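Local coordinates for outer membrane protein SusF (Bacteroides thetaiotaomicron, PDB 4FE9), which binds starch at the bacterial cell surface through carbohydrate-binding modules before the glycan is transported into the periplasm for degradation, at residues A[99-102]-A[103-106]. Sequence-based numbering, arbitrary orientation.
Sequences TQEA and YKSR
The amide of Gln100 and the guanidinium group of Arg106 lie nearly coplanar, 24° apart, and meet at the guanidinium edge, where Arg106 NE donates to Gln100 OE1 over 2.9 Å. The donor lies in the plane of the amide carbonyl, while OE1 sits slightly out of the guanidinium plane. A water bridges the same two groups further out, accepting from Gln100 NE2 and, weakly, from Arg106 NH2, so that amide, water and guanidinium form a closed ring. The extended Gln100 chain (chi2 -175°) and the bend of Arg106 at chi3 bring the two groups together. Gln100 NE2 also bonds Asp96 OD1 one turn earlier; with OE1 held by Arg106 NE, both ends of the amide are engaged, which fixes its rotation. The ring of Tyr103 offers its edge to the helix end: Thr99 O lies in its plane, 3.3 Å from CD2, and also accepts the backbone bond from Tyr103 N.

The backbone beside these side chains closes the helix in a Schellman motif. Ser105 N returns to Gln100 O (3.0 Å) and Lys104 N to Glu101 O (3.0 Å), as Lys104 takes positive phi (45°). The second donor stands well above the carbonyl plane of Glu101. The Lys104 chain, bent at chi2 and chi4, carries NZ back toward Glu101 OE1, a long salt bridge of 3.7 Å; the carboxylate has a second, weak ion partner in Arg251.

The turn ends helix 92-102 and leads toward strand 111-122 of the same Ig-like beta domain, where Tyr103 OH bonds Glu112 O. Ser105 OG, within the turn, bonds Asn249 OD1. Beyond the cap, Arg106 bonds Val225 O through NH1 and makes a cation-pi contact with Trp227; Phe224 of strand 222-224 touches Gln100, Glu101 and Arg106, so the helix end is packed against the first carbohydrate-binding module.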
ATOM      1  N   THR A  99      -6.409 -10.543 -20.276  1.00 11.15           N
ATOM      2  CA  THR A  99      -5.225 -11.121 -19.647  1.00  9.69           C
ATOM      3  C   THR A  99      -4.486 -10.026 -18.836  1.00 10.62           C
ATOM      4  O   THR A  99      -4.061 -10.253 -17.684  1.00  8.20           O
ATOM      5  CB  THR A  99      -4.229 -11.732 -20.732  1.00 12.03           C
ATOM      6  OG1 THR A  99      -4.853 -12.845 -21.391  1.00 14.06           O
ATOM      7  CG2 THR A  99      -2.937 -12.239 -20.047  1.00  8.99           C
ATOM      8  N   GLN A 100      -4.431  -8.818 -19.400  1.00  9.95           N
ATOM      9  CA  GLN A 100      -3.645  -7.744 -18.786  1.00 11.30           C
ATOM     10  C   GLN A 100      -4.378  -7.190 -17.557  1.00 11.22           C
ATOM     11  O   GLN A 100      -3.800  -7.064 -16.523  1.00 10.94           O
ATOM     12  CB  GLN A 100      -3.329  -6.655 -19.829  1.00  9.24           C
ATOM     13  CG  GLN A 100      -2.420  -7.156 -20.997  1.00 11.05           C
ATOM     14  CD  GLN A 100      -2.021  -6.037 -21.965  1.00 14.33           C
ATOM     15  OE1 GLN A 100      -1.779  -4.933 -21.551  1.00 18.14           O
ATOM     16  NE2 GLN A 100      -1.870  -6.372 -23.244  1.00 13.21           N
ATOM     17  N   GLU A 101      -5.695  -7.130 -17.633  1.00 13.24           N
ATOM     18  CA  GLU A 101      -6.523  -6.851 -16.444  1.00 16.30           C
ATOM     19  C   GLU A 101      -6.397  -7.879 -15.331  1.00 16.28           C
ATOM     20  O   GLU A 101      -6.086  -7.527 -14.198  1.00 17.21           O
ATOM     21  CB  GLU A 101      -7.984  -6.680 -16.827  1.00 16.87           C
ATOM     22  CG  GLU A 101      -8.205  -5.482 -17.688  1.00 22.27           C
ATOM     23  CD  GLU A 101      -8.207  -4.172 -16.877  1.00 50.39           C
ATOM     24  OE1 GLU A 101      -8.094  -4.227 -15.612  1.00 46.64           O
ATOM     25  OE2 GLU A 101      -8.336  -3.089 -17.510  1.00 57.47           O
ATOM     26  N   ALA A 102      -6.545  -9.155 -15.670  1.00 15.45           N
ATOM     27  CA  ALA A 102      -6.383 -10.211 -14.683  1.00 15.63           C
ATOM     28  C   ALA A 102      -5.104 -10.060 -13.896  1.00 16.53           C
ATOM     29  O   ALA A 102      -5.079 -10.365 -12.707  1.00 15.36           O
ATOM     30  CB  ALA A 102      -6.428 -11.570 -15.337  1.00 15.46           C
ATOM     31  N   TYR A 103      -3.996  -9.756 -14.593  1.00 15.64           N
ATOM     32  CA  TYR A 103      -2.696  -9.713 -13.937  1.00 15.90           C
ATOM     33  C   TYR A 103      -2.285  -8.297 -13.524  1.00 15.86           C
ATOM     34  O   TYR A 103      -1.169  -8.084 -13.079  1.00 15.99           O
ATOM     35  CB  TYR A 103      -1.608 -10.363 -14.816  1.00 16.97           C
ATOM     36  CG  TYR A 103      -1.690 -11.889 -14.858  1.00 13.94           C
ATOM     37  CD1 TYR A 103      -1.065 -12.657 -13.884  1.00 17.71           C
ATOM     38  CD2 TYR A 103      -2.497 -12.539 -15.802  1.00 11.12           C
ATOM     39  CE1 TYR A 103      -1.195 -14.057 -13.861  1.00 15.85           C
ATOM     40  CE2 TYR A 103      -2.604 -13.949 -15.820  1.00  9.85           C
ATOM     41  CZ  TYR A 103      -1.959 -14.690 -14.816  1.00 11.48           C
ATOM     42  OH  TYR A 103      -2.039 -16.062 -14.800  1.00 10.98           O
ATOM     43  N   LYS A 104      -3.173  -7.327 -13.760  1.00 16.90           N
ATOM     44  CA  LYS A 104      -2.863  -5.880 -13.569  1.00 16.27           C
ATOM     45  C   LYS A 104      -1.506  -5.497 -14.144  1.00 15.56           C
ATOM     46  O   LYS A 104      -0.724  -4.806 -13.487  1.00 14.19           O
ATOM     47  CB  LYS A 104      -2.897  -5.517 -12.080  1.00 16.65           C
ATOM     48  CG  LYS A 104      -4.271  -5.689 -11.428  1.00 20.05           C
ATOM     49  CD  LYS A 104      -5.108  -4.436 -11.609  1.00 34.54           C
ATOM     50  CE  LYS A 104      -6.499  -4.609 -11.017  1.00 37.61           C
ATOM     51  NZ  LYS A 104      -7.436  -5.071 -12.059  1.00 43.36           N
ATOM     52  N   SER A 105      -1.217  -5.947 -15.367  1.00 13.91           N
ATOM     53  CA  SER A 105       0.121  -5.782 -15.912  1.00 11.66           C
ATOM     54  C   SER A 105       0.142  -5.893 -17.423  1.00 12.34           C
ATOM     55  O   SER A 105      -0.465  -6.825 -18.012  1.00 10.00           O
ATOM     56  CB  SER A 105       1.046  -6.804 -15.284  1.00 13.43           C
ATOM     57  OG  SER A 105       2.274  -6.851 -15.934  1.00 11.27           O
ATOM     58  N   ARG A 106       0.857  -4.969 -18.069  1.00  9.61           N
ATOM     59  CA  ARG A 106       1.152  -5.103 -19.459  1.00  9.07           C
ATOM     60  C   ARG A 106       2.480  -5.788 -19.720  1.00  8.85           C
ATOM     61  O   ARG A 106       2.897  -5.896 -20.862  1.00  9.57           O
ATOM     62  CB  ARG A 106       1.095  -3.770 -20.146  1.00  9.10           C
ATOM     63  CG  ARG A 106      -0.140  -2.931 -19.722  1.00  9.62           C
ATOM     64  CD  ARG A 106      -0.345  -1.770 -20.709  1.00  9.27           C
ATOM     65  NE  ARG A 106      -0.792  -2.269 -21.991  1.00  7.35           N
ATOM     66  CZ  ARG A 106      -0.977  -1.531 -23.079  1.00 19.82           C
ATOM     67  NH1 ARG A 106      -0.862  -0.205 -23.026  1.00 19.60           N
ATOM     68  NH2 ARG A 106      -1.307  -2.123 -24.233  1.00 18.86           N
TER
HETATM   69  O   HOH W   1      -0.021  -4.760 -24.919  1.00 10.10           O